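PDB 3A72: Exo-arabinanase from Penicillium chrysogenum, which probably hydrolyses alpha-1,5-linked L-arabinan from a chain end as an exo-acting glycoside hydrolase, with arabinobiose bound in its pocket. Local coordinates for residues A[237-242]-A[254-259]; A[260-265]-A[287-292]; A[273-278]-A[325-330]. All coordinates share one frame; numbering follows the deposited sequence.

Contact 1 (A[237-242]-A[254-259])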
loop_
_atom_site.group_PDB
_atom_site.type_symbol
_atom_site.label_atom_id
_atom_site.label_comp_id
_atom_site.label_asym_id
_atom_site.label_seq_id
_atom_site.Cartn_x
_atom_site.Cartn_y
_atom_site.Cartn_z
ATOM N N LEU A 237 6.298 7.591 -11.651
ATOM C CA LEU A 237 4.914 7.320 -11.290
ATOM C C LEU A 237 4.000 7.546 -12.493
ATOM O O LEU A 237 4.091 8.551 -13.218
ATOM C CB LEU A 237 4.449 8.205 -10.129
ATOM C CG LEU A 237 5.273 8.040 -8.855
ATOM C CD1 LEU A 237 4.544 8.775 -7.726
ATOM C CD2 LEU A 237 5.569 6.599 -8.512
ATOM N N TYR A 238 3.082 6.593 -12.677
ATOM C CA TYR A 238 2.033 6.612 -13.700
ATOM C C TYR A 238 0.714 6.333 -13.036
ATOM O O TYR A 238 0.643 5.704 -11.977
ATOM C CB TYR A 238 2.280 5.517 -14.782
ATOM C CG TYR A 238 3.184 5.932 -15.905
ATOM C CD1 TYR A 238 4.514 6.258 -15.711
ATOM C CD2 TYR A 238 2.689 5.999 -17.198
ATOM C CE1 TYR A 238 5.299 6.637 -16.780
ATOM C CE2 TYR A 238 3.480 6.379 -18.301
ATOM C CZ TYR A 238 4.788 6.704 -18.075
ATOM O OH TYR A 238 5.619 7.071 -19.099
ATOM N N TYR A 239 -0.382 6.774 -13.676
ATOM C CA TYR A 239 -1.700 6.398 -13.228
ATOM C C TYR A 239 -2.589 6.097 -14.415
ATOM O O TYR A 239 -2.368 6.488 -15.557
ATOM C CB TYR A 239 -2.301 7.447 -12.360
ATOM C CG TYR A 239 -2.338 8.904 -12.772
ATOM C CD1 TYR A 239 -3.429 9.443 -13.450
ATOM C CD2 TYR A 239 -1.300 9.737 -12.440
ATOM C CE1 TYR A 239 -3.462 10.791 -13.803
ATOM C CE2 TYR A 239 -1.360 11.082 -12.751
ATOM C CZ TYR A 239 -2.419 11.610 -13.422
ATOM O OH TYR A 239 -2.432 12.977 -13.656
ATOM N N ARG A 240 -3.632 5.336 -14.089
ATOM C CA ARG A 240 -4.739 5.006 -14.992
ATOM C C ARG A 240 -6.022 5.388 -14.284
ATOM O O ARG A 240 -6.153 5.290 -13.077
ATOM C CB ARG A 240 -4.713 3.535 -15.348
ATOM C CG ARG A 240 -3.590 3.190 -16.298
ATOM C CD ARG A 240 -3.393 1.726 -16.494
ATOM N NE ARG A 240 -2.217 1.422 -17.313
ATOM C CZ ARG A 240 -2.147 0.508 -18.258
ATOM N NH1 ARG A 240 -3.167 -0.259 -18.600
ATOM N NH2 ARG A 240 -0.975 0.312 -18.849
ATOM N N LEU A 241 -6.997 5.832 -15.101
ATOM C CA LEU A 241 -8.296 6.242 -14.613
ATOM C C LEU A 241 -9.377 5.380 -15.225
ATOM O O LEU A 241 -9.429 5.243 -16.473
ATOM C CB LEU A 241 -8.509 7.720 -14.982
ATOM C CG LEU A 241 -7.627 8.663 -14.126
ATOM C CD1 LEU A 241 -7.214 9.901 -14.843
ATOM C CD2 LEU A 241 -8.352 8.932 -12.789
ATOM N N SER A 242 -10.247 4.835 -14.390
ATOM C CA SER A 242 -11.350 3.978 -14.846
ATOM C C SER A 242 -12.500 4.105 -13.905
ATOM O O SER A 242 -12.269 4.150 -12.685
ATOM C CB SER A 242 -10.931 2.526 -14.881
ATOM O OG SER A 242 -11.992 1.727 -15.318
ATOM N N GLN A 254 -0.922 7.227 -17.883
ATOM C CA GLN A 254 -0.626 8.661 -17.879
ATOM C C GLN A 254 0.529 8.932 -16.920
ATOM O O GLN A 254 0.462 8.581 -15.724
ATOM C CB GLN A 254 -1.860 9.424 -17.418
ATOM C CG GLN A 254 -1.704 10.929 -17.471
ATOM C CD GLN A 254 -2.957 11.724 -17.133
ATOM O OE1 GLN A 254 -4.087 11.194 -17.152
ATOM N NE2 GLN A 254 -2.749 12.981 -16.921
ATOM N N ARG A 255 1.611 9.511 -17.393
ATOM C CA ARG A 255 2.755 9.849 -16.536
ATOM C C ARG A 255 2.337 11.024 -15.656
ATOM O O ARG A 255 1.800 12.034 -16.119
ATOM C CB ARG A 255 3.970 10.199 -17.373
ATOM C CG ARG A 255 5.192 10.509 -16.548
ATOM C CD ARG A 255 6.429 10.803 -17.361
ATOM N NE ARG A 255 6.968 9.636 -18.045
ATOM C CZ ARG A 255 8.155 9.090 -17.931
ATOM N NH1 ARG A 255 9.121 9.582 -17.111
ATOM N NH2 ARG A 255 8.473 8.011 -18.650
ATOM N N LEU A 256 2.628 10.922 -14.362
ATOM C CA LEU A 256 2.361 12.030 -13.434
ATOM C C LEU A 256 3.401 13.114 -13.681
ATOM O O LEU A 256 4.603 12.862 -13.523
ATOM C CB LEU A 256 2.348 11.486 -12.000
ATOM C CG LEU A 256 1.874 12.408 -10.905
ATOM C CD1 LEU A 256 1.472 11.601 -9.692
ATOM C CD2 LEU A 256 2.923 13.465 -10.500
ATOM N N VAL A 257 2.963 14.333 -14.030
ATOM C CA VAL A 257 3.841 15.443 -14.306
ATOM C C VAL A 257 3.639 16.511 -13.234
ATOM O O VAL A 257 2.475 16.880 -12.933
ATOM C CB VAL A 257 3.589 16.019 -15.704
ATOM C CG1 VAL A 257 4.493 17.240 -15.953
ATOM C CG2 VAL A 257 3.800 14.895 -16.762
ATOM N N VAL A 258 4.751 16.974 -12.673
ATOM C CA VAL A 258 4.752 17.922 -11.581
ATOM C C VAL A 258 5.133 19.292 -12.134
ATOM O O VAL A 258 6.092 19.404 -12.910
ATOM C CB VAL A 258 5.727 17.457 -10.486
ATOM C CG1 VAL A 258 5.659 18.376 -9.249
ATOM C CG2 VAL A 258 5.421 16.050 -10.076
ATOM N N SER A 259 4.400 20.341 -11.738
ATOM C CA SER A 259 4.634 21.665 -12.329
ATOM C C SER A 259 6.011 22.244 -12.019
ATOM O O SER A 259 6.493 23.087 -12.770
ATOM C CB SER A 259 3.525 22.624 -11.949
ATOM O OG SER A 259 3.589 22.838 -10.540
HETATM O O HOH W 1 5.930 10.571 -12.760
HETATM O O HOH W 2 0.072 14.830 -14.604
#

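Contact 2 (A[260-265]-A[287-292])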
loop_
_atom_site.group_PDB
_atom_site.type_symbol
_atom_site.label_atom_id
_atom_site.label_comp_id
_atom_site.label_asym_id
_atom_site.label_seq_id
_atom_site.Cartn_x
_atom_site.Cartn_y
_atom_site.Cartn_z
ATOM N N SER A 260 6.677 21.795 -10.955
ATOM C CA SER A 260 8.033 22.221 -10.609
ATOM C C SER A 260 9.105 21.558 -11.436
ATOM O O SER A 260 10.254 21.988 -11.395
ATOM C CB SER A 260 8.308 21.874 -9.128
ATOM O OG SER A 260 8.270 20.439 -9.027
ATOM N N GLY A 261 8.778 20.467 -12.135
ATOM C CA GLY A 261 9.755 19.664 -12.830
ATOM C C GLY A 261 10.293 18.499 -12.064
ATOM O O GLY A 261 10.984 17.658 -12.640
ATOM N N THR A 262 9.984 18.364 -10.775
ATOM C CA THR A 262 10.368 17.141 -10.052
ATOM C C THR A 262 9.746 15.959 -10.766
ATOM O O THR A 262 8.578 15.998 -11.185
ATOM C CB THR A 262 9.873 17.238 -8.619
ATOM O OG1 THR A 262 10.561 18.331 -8.011
ATOM C CG2 THR A 262 10.106 15.982 -7.811
ATOM N N GLN A 263 10.503 14.863 -10.870
ATOM C CA GLN A 263 10.067 13.659 -11.542
ATOM C C GLN A 263 9.971 12.556 -10.489
ATOM O O GLN A 263 10.980 11.902 -10.156
ATOM C CB GLN A 263 11.034 13.276 -12.643
ATOM C CG GLN A 263 10.977 14.334 -13.752
ATOM C CD GLN A 263 11.843 13.935 -14.917
ATOM O OE1 GLN A 263 11.563 12.986 -15.652
ATOM N NE2 GLN A 263 12.933 14.608 -15.116
ATOM N N PRO A 264 8.806 12.375 -9.890
ATOM C CA PRO A 264 8.728 11.430 -8.740
ATOM C C PRO A 264 8.931 10.000 -9.205
ATOM O O PRO A 264 8.425 9.580 -10.257
ATOM C CB PRO A 264 7.332 11.648 -8.188
ATOM C CG PRO A 264 6.601 12.405 -9.152
ATOM C CD PRO A 264 7.508 12.987 -10.185
ATOM N N THR A 265 9.601 9.217 -8.374
ATOM C CA THR A 265 9.878 7.827 -8.694
ATOM C C THR A 265 9.655 6.924 -7.497
ATOM O O THR A 265 9.907 7.301 -6.325
ATOM C CB THR A 265 11.313 7.618 -9.226
ATOM O OG1 THR A 265 12.240 8.027 -8.235
ATOM C CG2 THR A 265 11.550 8.370 -10.515
ATOM N N GLY A 287 8.354 7.002 -3.211
ATOM C CA GLY A 287 9.333 6.472 -2.259
ATOM C C GLY A 287 10.624 7.270 -2.230
ATOM O O GLY A 287 11.497 6.973 -1.387
ATOM N N THR A 288 10.824 8.210 -3.139
ATOM C CA THR A 288 12.120 8.878 -3.288
ATOM C C THR A 288 12.096 10.287 -2.743
ATOM O O THR A 288 13.081 10.763 -2.219
ATOM C CB THR A 288 12.523 8.874 -4.780
ATOM O OG1 THR A 288 12.520 7.519 -5.223
ATOM C CG2 THR A 288 13.934 9.437 -4.994
ATOM N N GLN A 289 10.976 10.985 -2.904
ATOM C CA GLN A 289 10.831 12.369 -2.514
ATOM C C GLN A 289 10.200 12.467 -1.123
ATOM O O GLN A 289 9.314 11.701 -0.747
ATOM C CB GLN A 289 9.951 13.093 -3.558
ATOM C CG GLN A 289 10.715 13.429 -4.847
ATOM C CD GLN A 289 10.996 12.257 -5.724
ATOM O OE1 GLN A 289 10.185 11.330 -5.934
ATOM N NE2 GLN A 289 12.191 12.267 -6.293
ATOM N N GLY A 290 10.639 13.462 -0.361
ATOM C CA GLY A 290 10.027 13.785 0.907
ATOM C C GLY A 290 8.785 14.659 0.833
ATOM O O GLY A 290 7.944 14.616 1.736
ATOM N N THR A 291 8.661 15.429 -0.229
ATOM C CA THR A 291 7.525 16.281 -0.520
ATOM C C THR A 291 6.305 15.444 -0.860
ATOM O O THR A 291 6.358 14.216 -0.940
ATOM C CB THR A 291 7.919 17.219 -1.672
ATOM O OG1 THR A 291 8.393 16.368 -2.687
ATOM C CG2 THR A 291 8.967 18.224 -1.262
ATOM N N LEU A 292 5.185 16.130 -1.073
ATOM C CA LEU A 292 3.955 15.514 -1.560
ATOM C C LEU A 292 3.543 16.165 -2.854
ATOM O O LEU A 292 3.964 17.293 -3.178
ATOM C CB LEU A 292 2.818 15.613 -0.535
ATOM C CG LEU A 292 3.043 14.792 0.752
ATOM C CD1 LEU A 292 2.043 15.267 1.811
ATOM C CD2 LEU A 292 2.889 13.312 0.524
HETATM O O HOH W 3 13.355 10.491 -8.333
#

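Contact 3 (A[273-278]-A[325-330])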
loop_
_atom_site.group_PDB
_atom_site.type_symbol
_atom_site.label_atom_id
_atom_site.label_comp_id
_atom_site.label_asym_id
_atom_site.label_seq_id
_atom_site.Cartn_x
_atom_site.Cartn_y
_atom_site.Cartn_z
ATOM N N THR A 273 -8.983 13.669 -0.560
ATOM C CA THR A 273 -9.739 14.381 0.486
ATOM C C THR A 273 -10.773 15.284 -0.176
ATOM O O THR A 273 -10.493 15.875 -1.209
ATOM C CB THR A 273 -8.808 15.245 1.347
ATOM O OG1 THR A 273 -9.630 15.990 2.265
ATOM C CG2 THR A 273 -7.960 16.193 0.551
ATOM N N PRO A 274 -11.923 15.509 0.488
ATOM C CA PRO A 274 -12.791 16.586 0.037
ATOM C C PRO A 274 -12.217 17.975 0.142
ATOM O O PRO A 274 -12.739 18.891 -0.493
ATOM C CB PRO A 274 -14.017 16.456 1.027
ATOM C CG PRO A 274 -13.916 15.082 1.600
ATOM C CD PRO A 274 -12.487 14.746 1.632
ATOM N N TYR A 275 -11.209 18.168 1.003
ATOM C CA TYR A 275 -10.634 19.497 1.180
ATOM C C TYR A 275 -9.907 19.952 -0.079
ATOM O O TYR A 275 -9.394 19.151 -0.864
ATOM C CB TYR A 275 -9.656 19.495 2.399
ATOM C CG TYR A 275 -10.371 19.755 3.692
ATOM C CD1 TYR A 275 -11.253 18.792 4.201
ATOM C CD2 TYR A 275 -10.256 20.911 4.377
ATOM C CE1 TYR A 275 -11.959 18.984 5.335
ATOM C CE2 TYR A 275 -10.972 21.163 5.590
ATOM C CZ TYR A 275 -11.811 20.136 6.035
ATOM O OH TYR A 275 -12.491 20.423 7.238
ATOM N N GLY A 276 -9.838 21.286 -0.182
ATOM C CA GLY A 276 -9.036 21.952 -1.165
ATOM C C GLY A 276 -9.683 22.542 -2.358
ATOM O O GLY A 276 -9.041 23.295 -3.103
ATOM N N GLY A 277 -10.955 22.214 -2.603
ATOM C CA GLY A 277 -11.698 22.735 -3.726
ATOM C C GLY A 277 -12.909 21.867 -4.024
ATOM O O GLY A 277 -13.158 20.846 -3.344
ATOM N N GLU A 278 -13.636 22.229 -5.080
ATOM C CA GLU A 278 -14.893 21.578 -5.409
ATOM C C GLU A 278 -14.730 20.109 -5.773
ATOM O O GLU A 278 -15.645 19.333 -5.617
ATOM C CB GLU A 278 -15.522 22.337 -6.563
ATOM C CG GLU A 278 -16.614 21.511 -7.218
ATOM C CD GLU A 278 -16.730 21.671 -8.713
ATOM O OE1 GLU A 278 -15.854 22.105 -9.500
ATOM O OE2 GLU A 278 -17.839 21.303 -9.147
ATOM N N GLY A 325 -14.554 15.912 8.177
ATOM C CA GLY A 325 -14.796 15.766 6.752
ATOM C C GLY A 325 -13.546 15.650 5.912
ATOM O O GLY A 325 -13.518 16.132 4.765
ATOM N N GLY A 326 -12.493 15.051 6.439
ATOM C CA GLY A 326 -11.268 14.810 5.662
ATOM C C GLY A 326 -10.183 15.849 5.806
ATOM O O GLY A 326 -9.355 16.008 4.932
ATOM N N ARG A 327 -10.174 16.535 6.941
ATOM C CA ARG A 327 -9.264 17.639 7.140
ATOM C C ARG A 327 -7.795 17.268 7.389
ATOM O O ARG A 327 -6.930 18.082 7.101
ATOM C CB ARG A 327 -9.794 18.442 8.361
ATOM C CG ARG A 327 -8.911 19.670 8.654
ATOM C CD ARG A 327 -9.653 20.594 9.669
ATOM N NE ARG A 327 -8.677 21.611 10.107
ATOM C CZ ARG A 327 -8.979 22.512 11.039
ATOM N NH1 ARG A 327 -10.181 22.585 11.549
ATOM N NH2 ARG A 327 -8.026 23.344 11.400
ATOM N N TYR A 328 -7.509 16.112 7.959
ATOM C CA TYR A 328 -6.150 15.778 8.420
ATOM C C TYR A 328 -5.605 14.606 7.622
ATOM O O TYR A 328 -6.270 13.618 7.354
ATOM C CB TYR A 328 -6.198 15.452 9.919
ATOM C CG TYR A 328 -6.582 16.653 10.753
ATOM C CD1 TYR A 328 -5.648 17.617 11.092
ATOM C CD2 TYR A 328 -7.917 16.838 11.111
ATOM C CE1 TYR A 328 -5.992 18.720 11.833
ATOM C CE2 TYR A 328 -8.261 17.962 11.879
ATOM C CZ TYR A 328 -7.303 18.878 12.218
ATOM O OH TYR A 328 -7.638 20.003 12.940
ATOM N N LEU A 329 -4.305 14.739 7.269
ATOM C CA LEU A 329 -3.582 13.739 6.517
ATOM C C LEU A 329 -2.484 13.066 7.355
ATOM O O LEU A 329 -1.586 13.761 7.856
ATOM C CB LEU A 329 -2.903 14.407 5.321
ATOM C CG LEU A 329 -2.087 13.476 4.402
ATOM C CD1 LEU A 329 -2.982 12.534 3.621
ATOM C CD2 LEU A 329 -1.204 14.301 3.490
ATOM N N VAL A 330 -2.518 11.758 7.469
ATOM C CA VAL A 330 -1.433 10.937 8.010
ATOM C C VAL A 330 -0.430 10.666 6.920
ATOM O O VAL A 330 -0.792 10.275 5.797
ATOM C CB VAL A 330 -2.023 9.634 8.529
ATOM C CG1 VAL A 330 -1.013 8.510 8.645
ATOM C CG2 VAL A 330 -2.714 9.846 9.881
#

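Contact 1 (A[237-242]-A[254-259])
The outer hairpin of a four-stranded blade in this six-bladed beta-propeller is closed where Tyr238 faces Arg255 and Tyr239 faces Gln254. The second is a hydrogen-bonded antiparallel pair, Tyr239 N reaching Gln254 O at 2.9 Å and Gln254 N reaching Tyr239 O at 2.8 Å. Where the strand 254-255 ends, Leu256 N still donates to Leu237 O, and a water gives its hydrogens to both Leu237 O and Leu256 O, extending the link by one step. On the face of the sheet that carries Tyr238 and Arg255, the arginine lies over the ring, with CB 3.9 Å from the centroid of Tyr238. A bend at chi3 (-70°) then turns the head group back, and Arg255 NE donates to Tyr238 OH at 3.1 Å while NH2 adds a weak second bond. Ring and guanidinium planes stand 69° apart. The other face carries Tyr239 with the extended Gln254 running alongside it, Gln254 OE1 3.4 Å from Tyr239 CE1, while Leu256 CB meets the ring edge at Tyr239 CE2 (3.8 Å). The phenol oxygen of Tyr239 is anchored by Gly299 O and Trp303 NE1. Among the neighbouring strands, Tyr238 touches Tyr222 of strand 218-225 on the inner side of the hairpin, and Leu237 and Leu256 both lean on Val284 of strand 281-285 in the next blade.

Contact 2 (A[260-265]-A[287-292])
Thr265 and Thr288 bring their CA atoms within 5.9 Å, and Pro264 and Gln289 theirs within 6.6 Å, yet neither backbone is regular strand. This is loop-to-loop contact in a beta-propeller: residues 260-265 carry the chain from one blade into the next, and residues 287-292 join the second and third strands of that next blade. Thr265 O serves as the common acceptor. Thr288 OG1 donates to it at 2.8 Å from well above the carbonyl plane (53°), and Gly287 N adds a long, weak bond. Thr288 chi1 of -56° sets the hydroxyl beside its own backbone N, within reach of Thr265 O. Gln289 supplies the second link. Its chain folds at chi2 (73°), bringing OE1 up to Pro264 CA at 3.2 Å, where it accepts from Thr265 N at 3.3 Å; Ser286 OG also bonds to this oxygen. Further back along the chain, the side chains of Thr262 and Gln289 run antiparallel past one another, Thr262 CG2 touching Gln289 CG at 4.0 Å, while Thr262 OG1 turns to Glu305. A single water completes the junction, accepting from Gln289 NE2 at 2.9 Å and lying 2.7 Å from Thr265 OG1.

Contact 3 (A[273-278]-A[325-330])
Thr273 and Gly326 form the tight, buried half of this contact, and Pro274 with Gly325 its exposed margin. At the inner end Thr273 OG1 donates to Gly326 O at 2.7 Å, the donor tilted 29° from the plane of that carbonyl. The same hydroxyl oxygen accepts from Tyr275 N at 3.0 Å, so one hydroxyl both closes its own turn and ties that turn to the facing chain. With chi1 at 175° the hydroxyl is swung opposite the backbone N, beside its own carbonyl carbon, where both bonds are within its reach. Gly326, with positive phi and no side chain, brings its CA to 4.2 Å from Pro274 CD.

Tyr275 spans the two halves. Its ring lies against the backbone of Arg327, with Arg327 CA 3.7 Å from the ring centroid in a CH-pi contact over one face, and Arg327 CB 3.5 Å from Tyr275 CZ. Gly325 O meets the edge of the ring at Tyr275 CE1, 3.3 Å away. The hydroxyl continues past the segment to Asp324 O, so the ring is held at both its face and its end.

Towards solvent the contact thins. Pro274 meets Gly325 O through its ring carbons, CG nearest at 3.4 Å, and from Gly276 onward the loop leaves the other segment altogether. The extended side chain of Arg327 also heads away, to a salt bridge with Asp350, with Tyr328 OH over one face of its guanidinium. Helix 351-354 borders the contact, Leu351 touching Thr273 and Lys352 touching Tyr275 and Arg327. The bond from Tyr275 N to Thr273 OG1 is that of an ST turn in the loop after the innermost strand of one propeller blade; its hydroxyl also donates across to the hairpin turn of the next.

Followed from the N terminus, the chain first makes contact 1, which closes the loop between strands 237-242 and 254-255 and completes its blade. Contact 2 opens straight afterwards and shuts the longer excursion through strands 269-273 and 281-285; the two touch where Leu237 N approaches Pro264 O and where Val258 and Leu256 pack on Pro264. Contact 3 begins inside that excursion and ends well beyond it, so contacts 2 and 3 cross, meeting at Leu292 and Leu329. Contacts 1 and 3 lie in series, their nearest atoms about 13 Å apart. Together they join three successive blades, the last of which also contains the N-terminal strand 6-10.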